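Local coordinates for NADP-dependent glyceraldehyde-3-phosphate dehydrogenase (Bacillus halodurans, PDB 3PRL), which probably catalyses the NADP-dependent, non-phosphorylating oxidation of glyceraldehyde 3-phosphate, as a member of the aldehyde dehydrogenase family, at residues P187-Q190 against G191-S194; I107-V110 against S111-D115; T131-G134 against D135-K138; A58-A61 against Q62-W65; A306-L309 against V310-K314. One frame throughout, in Å; residues are numbered along the deposited sequence.

All five contacts are local, joining residues three to five apart along helices, at a helix start or at a strand end. Contact 1 holds T189 of the NADP(+) site, in a chain whose model carries no cofactor. Contact 2 lies on a neighbouring helix, its centre about 17 Å from that of contact 1 and its nearest atoms about 7 Å away; the side chain of E109 is about 8 Å from that of S160, another cofactor-binding residue. Contacts 3, 4 and 5 lie away from the annotated sites. Contact 3 stands at the subunit interfaces, its centre about 50 Å from that of contact 1, while contacts 4 and 5, centres about 57 Å apart, fall on opposite sides of the chain's centre.

Contact 1 (P187-Q190 against G191-S194); sequences PATQ and GSLS
S192 turns its hydroxyl back over the preceding loop, between the ring of P187 and the carbonyl of A188. On the side of P187 the neighbour is apolar: CG lies 3.3 Å from S192 OG, with CB close behind it. On the polar side S192 OG gives a hydrogen bond to A188 O at 2.6 Å, arriving 46° out of the carbonyl plane. The torsion responsible is chi1 of S192, -67°, which sets OG beside its own backbone N and opposite the carbonyl carbon, within bonding distance of A188 O. There OG also comes within 3.1 Å of T189 CA. The backbone N of S192 adds a second bond, to T189 O at 3.2 Å, again from well above the carbonyl plane. The two bonds fold the loop back against the first turn of helix 192-204, which follows strand 182-186 in the Rossmann-type cofactor-binding part of the aldehyde dehydrogenase fold; T189 itself binds NADP(+). G191 occupies the N-cap position with phi 126°, a conformation in which a beta carbon would collide with Q190 O. Q190 points away from S192: its CB touches G191 N at 3.6 Å, and the chain then bends at chi2, its NE2 bonding to E98 O. The carboxylate of E98 meanwhile accepts from L193 N and S194 OG at the helix start.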
loop_
_atom_site.group_PDB
_atom_site.type_symbol
_atom_site.label_atom_id
_atom_site.label_comp_id
_atom_site.label_asym_id
_atom_site.label_seq_id
_atom_site.Cartn_x
_atom_site.Cartn_y
_atom_site.Cartn_z
ATOM N N PRO D 187 16.726 -28.302 -12.256
ATOM C CA PRO D 187 17.570 -28.349 -11.047
ATOM C C PRO D 187 19.050 -28.388 -11.385
ATOM O O PRO D 187 19.400 -28.782 -12.478
ATOM C CB PRO D 187 17.180 -29.686 -10.388
ATOM C CG PRO D 187 16.570 -30.495 -11.464
ATOM C CD PRO D 187 15.933 -29.535 -12.422
ATOM N N ALA D 188 19.919 -27.987 -10.460
ATOM C CA ALA D 188 21.322 -28.342 -10.597
ATOM C C ALA D 188 21.374 -29.870 -10.681
ATOM O O ALA D 188 20.600 -30.570 -9.997
ATOM C CB ALA D 188 22.110 -27.851 -9.408
ATOM N N THR D 189 22.259 -30.397 -11.516
ATOM C CA THR D 189 22.334 -31.852 -11.699
ATOM C C THR D 189 22.668 -32.546 -10.376
ATOM O O THR D 189 22.064 -33.572 -10.019
ATOM C CB THR D 189 23.301 -32.255 -12.846
ATOM O OG1 THR D 189 22.686 -31.948 -14.100
ATOM C CG2 THR D 189 23.617 -33.774 -12.812
ATOM N N GLN D 190 23.633 -31.989 -9.647
ATOM C CA GLN D 190 23.834 -32.405 -8.274
ATOM C C GLN D 190 22.754 -31.689 -7.451
ATOM O O GLN D 190 22.871 -30.495 -7.162
ATOM C CB GLN D 190 25.251 -32.070 -7.791
ATOM C CG GLN D 190 25.744 -32.971 -6.641
ATOM C CD GLN D 190 25.832 -34.441 -7.023
ATOM O OE1 GLN D 190 26.322 -34.784 -8.100
ATOM N NE2 GLN D 190 25.362 -35.322 -6.132
ATOM N N GLY D 191 21.693 -32.422 -7.119
ATOM C CA GLY D 191 20.490 -31.847 -6.497
ATOM C C GLY D 191 19.231 -32.200 -7.284
ATOM O O GLY D 191 18.107 -32.055 -6.787
ATOM N N SER D 192 19.415 -32.664 -8.513
ATOM C CA SER D 192 18.286 -33.072 -9.336
ATOM C C SER D 192 17.390 -34.168 -8.715
ATOM O O SER D 192 16.174 -34.146 -8.925
ATOM C CB SER D 192 18.772 -33.499 -10.717
ATOM O OG SER D 192 19.302 -32.382 -11.416
ATOM N N LEU D 193 17.963 -35.121 -7.972
ATOM C CA LEU D 193 17.110 -36.138 -7.319
ATOM C C LEU D 193 16.200 -35.552 -6.238
ATOM O O LEU D 193 15.011 -35.911 -6.160
ATOM C CB LEU D 193 17.908 -37.300 -6.717
ATOM C CG LEU D 193 18.970 -38.075 -7.495
ATOM C CD1 LEU D 193 19.736 -38.930 -6.504
ATOM C CD2 LEU D 193 18.369 -38.938 -8.617
ATOM N N SER D 194 16.765 -34.685 -5.394
ATOM C CA SER D 194 15.994 -34.016 -4.346
ATOM C C SER D 194 14.911 -33.124 -4.953
ATOM O O SER D 194 13.766 -33.178 -4.530
ATOM C CB SER D 194 16.891 -33.223 -3.391
ATOM O OG SER D 194 17.793 -34.072 -2.691
#

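Contact 2 (I107-V110 against S111-D115); sequences IGEV and SRTAD
T113 sets its side chain against the carbonyl oxygen of E109, one helical turn earlier. Its CB is 3.3 Å from E109 O, and OG1 is closer still, hydrogen-bonding to the same E109 O at 2.8 Å. This fit follows from a chi1 of -74°, which holds OG1 beside the backbone N of T113 and sends CG2 the other way. E109 O therefore accepts two donors from one residue: T113 N at 3.0 Å and T113 OG1, which reach it from opposite faces of its carbonyl plane. S111 repeats the pattern more loosely, its OG making only a weak bond to I107 O at 3.4 Å, alongside the regular backbone bond from S111 N. R112 touches the earlier turn with its aliphatic base, CB resting 3.5 Å from G108 O, before its guanidinium leaves to form a salt bridge with D449. The stretch is a plain alpha-helical section of helix 103-124, and V110 and T113 both pack against L84 of helix 70-86. The buried carboxylate of E109 turns away from this turn to K101, by a salt bridge, and to the backbone N atoms of V166 and N167, at the start of helix 167-178, where a negative charge is likely to be favoured by the helix end. The chemistry thus divides by residue: T113 satisfies its hydroxyl within its own helix, whereas E109 and R112 spend their charges on partners outside it.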
loop_
_atom_site.group_PDB
_atom_site.type_symbol
_atom_site.label_atom_id
_atom_site.label_comp_id
_atom_site.label_asym_id
_atom_site.label_seq_id
_atom_site.Cartn_x
_atom_site.Cartn_y
_atom_site.Cartn_z
ATOM N N ILE D 107 16.772 -31.944 6.564
ATOM C CA ILE D 107 15.352 -32.076 6.902
ATOM C C ILE D 107 14.778 -30.700 7.156
ATOM O O ILE D 107 13.642 -30.447 6.803
ATOM C CB ILE D 107 15.106 -32.939 8.170
ATOM C CG1 ILE D 107 15.772 -34.302 8.041
ATOM C CG2 ILE D 107 13.605 -33.090 8.431
ATOM C CD1 ILE D 107 16.161 -34.908 9.386
ATOM N N GLY D 108 15.581 -29.830 7.774
ATOM C CA GLY D 108 15.222 -28.450 8.087
ATOM C C GLY D 108 14.928 -27.663 6.822
ATOM O O GLY D 108 14.057 -26.791 6.815
ATOM N N GLU D 109 15.649 -27.996 5.752
ATOM C CA GLU D 109 15.436 -27.400 4.445
ATOM C C GLU D 109 14.044 -27.696 3.911
ATOM O O GLU D 109 13.395 -26.799 3.379
ATOM C CB GLU D 109 16.482 -27.881 3.436
ATOM C CG GLU D 109 16.182 -27.402 2.015
ATOM C CD GLU D 109 17.315 -27.612 1.039
ATOM O OE1 GLU D 109 18.353 -28.215 1.412
ATOM O OE2 GLU D 109 17.148 -27.173 -0.111
ATOM N N VAL D 110 13.603 -28.948 4.047
ATOM C CA VAL D 110 12.245 -29.343 3.657
ATOM C C VAL D 110 11.171 -28.637 4.521
ATOM O O VAL D 110 10.167 -28.175 3.982
ATOM C CB VAL D 110 12.028 -30.891 3.693
ATOM C CG1 VAL D 110 10.736 -31.276 2.980
ATOM C CG2 VAL D 110 13.220 -31.645 3.088
ATOM N N SER D 111 11.386 -28.559 5.840
ATOM C CA SER D 111 10.434 -27.881 6.753
ATOM C C SER D 111 10.250 -26.437 6.342
ATOM O O SER D 111 9.121 -25.964 6.185
ATOM C CB SER D 111 10.911 -27.890 8.206
ATOM O OG SER D 111 11.102 -29.195 8.688
ATOM N N ARG D 112 11.375 -25.750 6.163
ATOM C CA ARG D 112 11.357 -24.332 5.838
ATOM C C ARG D 112 10.711 -24.126 4.472
ATOM O O ARG D 112 10.011 -23.140 4.274
ATOM C CB ARG D 112 12.769 -23.723 5.898
ATOM C CG ARG D 112 12.813 -22.199 5.682
ATOM C CD ARG D 112 14.174 -21.581 6.060
ATOM N NE ARG D 112 14.479 -20.406 5.244
ATOM C CZ ARG D 112 15.645 -19.750 5.246
ATOM N NH1 ARG D 112 16.645 -20.143 6.030
ATOM N NH2 ARG D 112 15.815 -18.694 4.449
ATOM N N THR D 113 10.951 -25.067 3.550
ATOM C CA THR D 113 10.403 -24.997 2.196
ATOM C C THR D 113 8.871 -24.911 2.214
ATOM O O THR D 113 8.293 -24.032 1.561
ATOM C CB THR D 113 10.908 -26.179 1.290
ATOM O OG1 THR D 113 12.275 -25.968 0.920
ATOM C CG2 THR D 113 10.088 -26.312 0.021
ATOM N N ALA D 114 8.228 -25.812 2.965
ATOM C CA ALA D 114 6.760 -25.812 3.110
ATOM C C ALA D 114 6.268 -24.534 3.761
ATOM O O ALA D 114 5.194 -24.028 3.435
ATOM C CB ALA D 114 6.270 -27.042 3.894
ATOM N N ASP D 115 7.077 -24.004 4.666
ATOM C CA ASP D 115 6.795 -22.722 5.284
ATOM C C ASP D 115 6.828 -21.583 4.270
ATOM O O ASP D 115 5.976 -20.686 4.331
ATOM C CB ASP D 115 7.767 -22.445 6.422
ATOM C CG ASP D 115 7.519 -23.331 7.634
ATOM O OD1 ASP D 115 6.437 -23.965 7.736
ATOM O OD2 ASP D 115 8.414 -23.376 8.496
#

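Contact 3 (T131-G134 against D135-K138); sequences TLKG and DQFK
Q136 reaches back across the chain to K133, where its amide oxygen accepts the backbone N-H of that residue. K133 N points straight at Q136 OE1, 2.8 Å away with an N-H...O angle of 170°, and lies in the plane of the amide carbonyl. With CG beside the backbone N (chi1 -69°) and the chain extended beyond it, CB and CG pass K133 O, the former at 3.6 Å. The OE1 end also meets L132 CA at 3.3 Å. The backbone at G134 and D135 turns tightly in a 3-10 fashion, and weak bonds span it: Q136 N to K133 O at 3.3 Å, and F137 N to G134 O at 3.5 Å. D135 CB packs on the carbonyl carbon of G134, while its chi1 of 66° places CG between the backbone N and the carbonyl carbon, with OD2 near K133 CB. The K133 ammonium stays 4.5 Å from D135 OD2, short of a salt bridge, and D135 OD1 bonds instead to H71 of the third subunit. With a leucine in place of Q136, K133 N would probably lose its acceptor, and L125 O of the third subunit the amide NE2 that now binds it. The turn ends strand 129-133, which pairs antiparallel with strand 144-159 in the oligomerisation extension of the aldehyde dehydrogenase fold; T131 pairs antiparallel with a strand of the third subunit, continuing the sheet, and K133 O accepts from H450 of the second.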
loop_
_atom_site.group_PDB
_atom_site.type_symbol
_atom_site.label_atom_id
_atom_site.label_comp_id
_atom_site.label_asym_id
_atom_site.label_seq_id
_atom_site.Cartn_x
_atom_site.Cartn_y
_atom_site.Cartn_z
ATOM N N THR D 131 -7.205 1.492 -8.447
ATOM C CA THR D 131 -7.847 2.354 -9.442
ATOM C C THR D 131 -7.298 3.778 -9.353
ATOM O O THR D 131 -7.043 4.315 -8.248
ATOM C CB THR D 131 -9.366 2.421 -9.275
ATOM O OG1 THR D 131 -9.663 3.103 -8.058
ATOM C CG2 THR D 131 -9.957 1.022 -9.223
ATOM N N LEU D 132 -7.153 4.376 -10.529
ATOM C CA LEU D 132 -6.628 5.730 -10.702
ATOM C C LEU D 132 -7.631 6.468 -11.539
ATOM O O LEU D 132 -8.278 5.890 -12.416
ATOM C CB LEU D 132 -5.272 5.730 -11.428
ATOM C CG LEU D 132 -4.244 4.646 -11.067
ATOM C CD1 LEU D 132 -2.951 4.915 -11.799
ATOM C CD2 LEU D 132 -3.988 4.660 -9.569
ATOM N N LYS D 133 -7.760 7.752 -11.256
ATOM C CA LYS D 133 -8.694 8.596 -11.953
ATOM C C LYS D 133 -7.873 9.481 -12.862
ATOM O O LYS D 133 -6.745 9.823 -12.528
ATOM C CB LYS D 133 -9.453 9.439 -10.939
ATOM C CG LYS D 133 -10.174 8.603 -9.862
ATOM C CD LYS D 133 -11.433 7.943 -10.402
ATOM C CE LYS D 133 -12.631 8.901 -10.307
ATOM N NZ LYS D 133 -12.816 9.700 -11.548
ATOM N N GLY D 134 -8.422 9.843 -14.012
ATOM C CA GLY D 134 -7.651 10.620 -14.981
ATOM C C GLY D 134 -7.172 11.959 -14.450
ATOM O O GLY D 134 -6.054 12.382 -14.747
ATOM N N ASP D 135 -8.016 12.638 -13.669
ATOM C CA ASP D 135 -7.678 13.996 -13.208
ATOM C C ASP D 135 -6.712 14.070 -11.992
ATOM O O ASP D 135 -6.464 15.163 -11.465
ATOM C CB ASP D 135 -8.952 14.862 -12.996
ATOM C CG ASP D 135 -9.844 14.352 -11.859
ATOM O OD1 ASP D 135 -10.504 15.188 -11.214
ATOM O OD2 ASP D 135 -9.903 13.120 -11.609
ATOM N N GLN D 136 -6.142 12.930 -11.584
ATOM C CA GLN D 136 -5.025 12.911 -10.602
ATOM C C GLN D 136 -3.723 13.472 -11.197
ATOM O O GLN D 136 -2.751 13.680 -10.480
ATOM C CB GLN D 136 -4.807 11.491 -10.019
ATOM C CG GLN D 136 -5.947 11.006 -9.081
ATOM C CD GLN D 136 -5.747 9.579 -8.556
ATOM O OE1 GLN D 136 -6.322 8.639 -9.082
ATOM N NE2 GLN D 136 -4.942 9.423 -7.503
ATOM N N PHE D 137 -3.727 13.705 -12.508
ATOM C CA PHE D 137 -2.633 14.314 -13.248
ATOM C C PHE D 137 -3.209 15.533 -13.955
ATOM O O PHE D 137 -4.322 15.462 -14.494
ATOM C CB PHE D 137 -2.074 13.326 -14.286
ATOM C CG PHE D 137 -0.846 13.818 -15.008
ATOM C CD1 PHE D 137 0.421 13.675 -14.436
ATOM C CD2 PHE D 137 -0.947 14.398 -16.272
ATOM C CE1 PHE D 137 1.562 14.132 -15.102
ATOM C CE2 PHE D 137 0.193 14.855 -16.954
ATOM C CZ PHE D 137 1.445 14.724 -16.369
ATOM N N LYS D 138 -2.462 16.641 -13.960
ATOM C CA LYS D 138 -2.942 17.917 -14.534
ATOM C C LYS D 138 -3.491 17.777 -15.946
ATOM O O LYS D 138 -2.806 17.290 -16.838
ATOM C CB LYS D 138 -1.843 18.986 -14.533
ATOM C CG LYS D 138 -2.344 20.364 -15.002
ATOM C CD LYS D 138 -1.229 21.350 -15.248
ATOM C CE LYS D 138 -1.692 22.470 -16.212
ATOM N NZ LYS D 138 -2.655 23.408 -15.549
#

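Contact 4 (A58-A61 against Q62-W65); sequences AKDA and QKIW
K63 runs its whole chain back along the preceding helical turn to meet K59 and D60. Its CB begins 3.9 Å from D60 O. With chi1 at -41°, CG swings beside the backbone N and reaches K59 O at 3.5 Å. CD stands 4.2 Å from K59 O, CE comes back to 3.7 Å from the same K59 O, and a bend at chi4, 82°, brings NZ between two oxygens. There it forms a salt bridge with D60 OD1 at 3.3 Å and gives a weak hydrogen bond to K59 O at 3.5 Å. The side chains of D60 and K63 lie side by side and point the same way, an i, i+3 pair on an alpha helix. This is the final stretch of helix 48-65, and a lysine near the C-terminal end of the helix is likely to sit favourably in the field of its dipole. The face carrying K59, D60 and K63 is open to solvent. A61 and W65, by contrast, are buried: W65 N bonds to A61 O at 2.8 Å in line with the carbonyl, and W65 CB lies 3.3 Å from that same oxygen. The indole then leads away from the turn, with its NE1 bonding to L177 O and the ring packing on P208, I211 and L76. A58 O, which accepts Q62 N, takes a further bond from T182 OG1, tying this helix to the start of strand 182-186.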
loop_
_atom_site.group_PDB
_atom_site.type_symbol
_atom_site.label_atom_id
_atom_site.label_comp_id
_atom_site.label_asym_id
_atom_site.label_seq_id
_atom_site.Cartn_x
_atom_site.Cartn_y
_atom_site.Cartn_z
ATOM N N ALA D 58 3.930 -26.318 -21.268
ATOM C CA ALA D 58 3.776 -25.303 -20.242
ATOM C C ALA D 58 2.976 -24.103 -20.748
ATOM O O ALA D 58 2.166 -23.561 -20.013
ATOM C CB ALA D 58 5.129 -24.875 -19.706
ATOM N N LYS D 59 3.198 -23.725 -22.007
ATOM C CA LYS D 59 2.475 -22.634 -22.667
ATOM C C LYS D 59 0.988 -22.946 -22.903
ATOM O O LYS D 59 0.138 -22.059 -22.827
ATOM C CB LYS D 59 3.150 -22.337 -24.008
ATOM C CG LYS D 59 3.305 -20.874 -24.392
ATOM C CD LYS D 59 4.237 -20.811 -25.617
ATOM C CE LYS D 59 3.801 -19.775 -26.648
ATOM N NZ LYS D 59 4.005 -20.285 -28.034
ATOM N N ASP D 60 0.666 -24.200 -23.204
ATOM C CA ASP D 60 -0.731 -24.562 -23.435
ATOM C C ASP D 60 -1.482 -24.666 -22.123
ATOM O O ASP D 60 -2.628 -24.242 -22.029
ATOM C CB ASP D 60 -0.844 -25.862 -24.229
ATOM C CG ASP D 60 -0.327 -25.726 -25.655
ATOM O OD1 ASP D 60 -0.133 -24.588 -26.138
ATOM O OD2 ASP D 60 -0.114 -26.771 -26.292
ATOM N N ALA D 61 -0.833 -25.223 -21.106
ATOM C CA ALA D 61 -1.439 -25.314 -19.781
ATOM C C ALA D 61 -1.514 -23.953 -19.071
ATOM O O ALA D 61 -2.376 -23.742 -18.225
ATOM C CB ALA D 61 -0.701 -26.324 -18.938
ATOM N N GLN D 62 -0.603 -23.045 -19.415
ATOM C CA GLN D 62 -0.638 -21.643 -18.938
ATOM C C GLN D 62 -2.002 -20.980 -19.146
ATOM O O GLN D 62 -2.469 -20.220 -18.292
ATOM C CB GLN D 62 0.482 -20.824 -19.617
ATOM C CG GLN D 62 0.216 -19.309 -19.843
ATOM C CD GLN D 62 0.482 -18.459 -18.611
ATOM O OE1 GLN D 62 -0.056 -17.360 -18.474
ATOM N NE2 GLN D 62 1.308 -18.969 -17.706
ATOM N N LYS D 63 -2.646 -21.275 -20.272
ATOM C CA LYS D 63 -3.917 -20.625 -20.612
ATOM C C LYS D 63 -5.109 -21.222 -19.836
ATOM O O LYS D 63 -6.130 -20.552 -19.642
ATOM C CB LYS D 63 -4.149 -20.645 -22.132
ATOM C CG LYS D 63 -2.882 -20.361 -22.958
ATOM C CD LYS D 63 -3.176 -20.065 -24.421
ATOM C CE LYS D 63 -1.964 -20.348 -25.312
ATOM N NZ LYS D 63 -1.836 -21.810 -25.665
ATOM N N ILE D 64 -4.970 -22.465 -19.376
ATOM C CA ILE D 64 -6.003 -23.090 -18.529
ATOM C C ILE D 64 -5.774 -22.705 -17.055
ATOM O O ILE D 64 -6.677 -22.210 -16.380
ATOM C CB ILE D 64 -6.077 -24.644 -18.746
ATOM C CG1 ILE D 64 -6.696 -24.958 -20.121
ATOM C CG2 ILE D 64 -6.853 -25.350 -17.607
ATOM C CD1 ILE D 64 -6.121 -26.181 -20.823
ATOM N N TRP D 65 -4.549 -22.907 -16.587
ATOM C CA TRP D 65 -4.158 -22.574 -15.220
ATOM C C TRP D 65 -4.429 -21.113 -14.814
ATOM O O TRP D 65 -5.009 -20.859 -13.745
ATOM C CB TRP D 65 -2.679 -22.900 -15.037
ATOM C CG TRP D 65 -2.147 -22.639 -13.685
ATOM C CD1 TRP D 65 -1.179 -21.729 -13.346
ATOM C CD2 TRP D 65 -2.527 -23.300 -12.476
ATOM N NE1 TRP D 65 -0.938 -21.782 -11.994
ATOM C CE2 TRP D 65 -1.749 -22.741 -11.435
ATOM C CE3 TRP D 65 -3.455 -24.302 -12.168
ATOM C CZ2 TRP D 65 -1.880 -23.147 -10.104
ATOM C CZ3 TRP D 65 -3.575 -24.719 -10.843
ATOM C CH2 TRP D 65 -2.795 -24.145 -9.830
#

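Contact 5 (A306-L309 against V310-K314); sequences ADQL and VANIK
L309 and I313 meet on the buried face of the helix, the leucine CG only 3.4 Å from I313 CD1, tighter than usual carbon contact. I313 has CG1 beside its backbone N, chi1 -63°, and this brings CG1 to 3.3 Å from L309 O and CD1 against the leucine branch, the two crossing at a slant. On another face Q308 and N312 cross at about a right angle with their amide planes only 17° apart: Q308 NE2 donates a weak, bent bond to N312 OD1 at 2.8 Å. N312 CG sits 3.0 Å from Q308 O, so the asparagine lies close along the turn. All this belongs to helix 303-317, which follows strand 296-302 in the alpha/beta catalytic domain of the aldehyde dehydrogenase fold. Losing the N312 amide to a valine is likely to rob Q308 NE2 of this acceptor and let it turn. In the next shell, N312 ND2 bonds weakly to L274 O, and L309 packs on L274 and T277 of helix 274-286. V310 CG1 touches A306 O and D307 O, each at 3.3 Å, while its side chain packs on I394 of strand 391-397, and D307 makes a salt bridge to R396 of that strand.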
loop_
_atom_site.group_PDB
_atom_site.type_symbol
_atom_site.label_atom_id
_atom_site.label_comp_id
_atom_site.label_asym_id
_atom_site.label_seq_id
_atom_site.Cartn_x
_atom_site.Cartn_y
_atom_site.Cartn_z
ATOM N N ALA D 306 41.355 -6.724 17.832
ATOM C CA ALA D 306 41.609 -7.842 16.916
ATOM C C ALA D 306 42.000 -9.136 17.615
ATOM O O ALA D 306 41.407 -10.183 17.363
ATOM C CB ALA D 306 42.664 -7.453 15.860
ATOM N N ASP D 307 42.998 -9.045 18.495
ATOM C CA ASP D 307 43.531 -10.198 19.215
ATOM C C ASP D 307 42.427 -10.958 19.940
ATOM O O ASP D 307 42.316 -12.181 19.812
ATOM C CB ASP D 307 44.602 -9.760 20.225
ATOM C CG ASP D 307 45.929 -9.423 19.572
ATOM O OD1 ASP D 307 46.052 -9.536 18.334
ATOM O OD2 ASP D 307 46.866 -9.044 20.307
ATOM N N GLN D 308 41.605 -10.228 20.687
ATOM C CA GLN D 308 40.588 -10.860 21.519
ATOM C C GLN D 308 39.494 -11.566 20.712
ATOM O O GLN D 308 39.097 -12.665 21.065
ATOM C CB GLN D 308 39.995 -9.865 22.526
ATOM C CG GLN D 308 39.121 -10.514 23.606
ATOM C CD GLN D 308 39.786 -11.723 24.267
ATOM O OE1 GLN D 308 40.620 -11.580 25.167
ATOM N NE2 GLN D 308 39.408 -12.921 23.823
ATOM N N LEU D 309 39.015 -10.936 19.638
ATOM C CA LEU D 309 37.981 -11.544 18.784
ATOM C C LEU D 309 38.494 -12.810 18.092
ATOM O O LEU D 309 37.838 -13.851 18.117
ATOM C CB LEU D 309 37.474 -10.544 17.743
ATOM C CG LEU D 309 36.495 -11.090 16.692
ATOM C CD1 LEU D 309 35.106 -11.279 17.293
ATOM C CD2 LEU D 309 36.455 -10.207 15.449
ATOM N N VAL D 310 39.681 -12.707 17.500
ATOM C CA VAL D 310 40.299 -13.817 16.773
ATOM C C VAL D 310 40.684 -14.969 17.708
ATOM O O VAL D 310 40.761 -16.126 17.283
ATOM C CB VAL D 310 41.469 -13.325 15.870
ATOM C CG1 VAL D 310 42.747 -13.134 16.652
ATOM C CG2 VAL D 310 41.676 -14.271 14.707
ATOM N N ALA D 311 40.894 -14.640 18.985
ATOM C CA ALA D 311 41.030 -15.639 20.039
ATOM C C ALA D 311 39.704 -16.377 20.265
ATOM O O ALA D 311 39.675 -17.613 20.308
ATOM C CB ALA D 311 41.539 -14.996 21.351
ATOM N N ASN D 312 38.610 -15.622 20.397
ATOM C CA ASN D 312 37.281 -16.222 20.570
ATOM C C ASN D 312 36.925 -17.092 19.367
ATOM O O ASN D 312 36.603 -18.274 19.523
ATOM C CB ASN D 312 36.199 -15.159 20.783
ATOM C CG ASN D 312 36.562 -14.133 21.850
ATOM O OD1 ASN D 312 37.294 -14.420 22.804
ATOM N ND2 ASN D 312 36.039 -12.922 21.691
ATOM N N ILE D 313 37.013 -16.503 18.172
ATOM C CA ILE D 313 36.794 -17.222 16.913
ATOM C C ILE D 313 37.574 -18.543 16.821
ATOM O O ILE D 313 36.993 -19.579 16.489
ATOM C CB ILE D 313 37.096 -16.334 15.690
ATOM C CG1 ILE D 313 36.137 -15.134 15.658
ATOM C CG2 ILE D 313 36.990 -17.159 14.390
ATOM C CD1 ILE D 313 36.623 -13.976 14.807
ATOM N N LYS D 314 38.875 -18.513 17.120
ATOM C CA LYS D 314 39.679 -19.742 17.153
ATOM C C LYS D 314 39.015 -20.829 18.005
ATOM O O LYS D 314 38.928 -21.981 17.582
ATOM C CB LYS D 314 41.106 -19.468 17.652
ATOM C CG LYS D 314 42.018 -20.712 17.733
ATOM C CD LYS D 314 43.489 -20.325 17.838
ATOM C CE LYS D 314 44.334 -21.398 18.536
ATOM N NZ LYS D 314 44.534 -22.638 17.726
#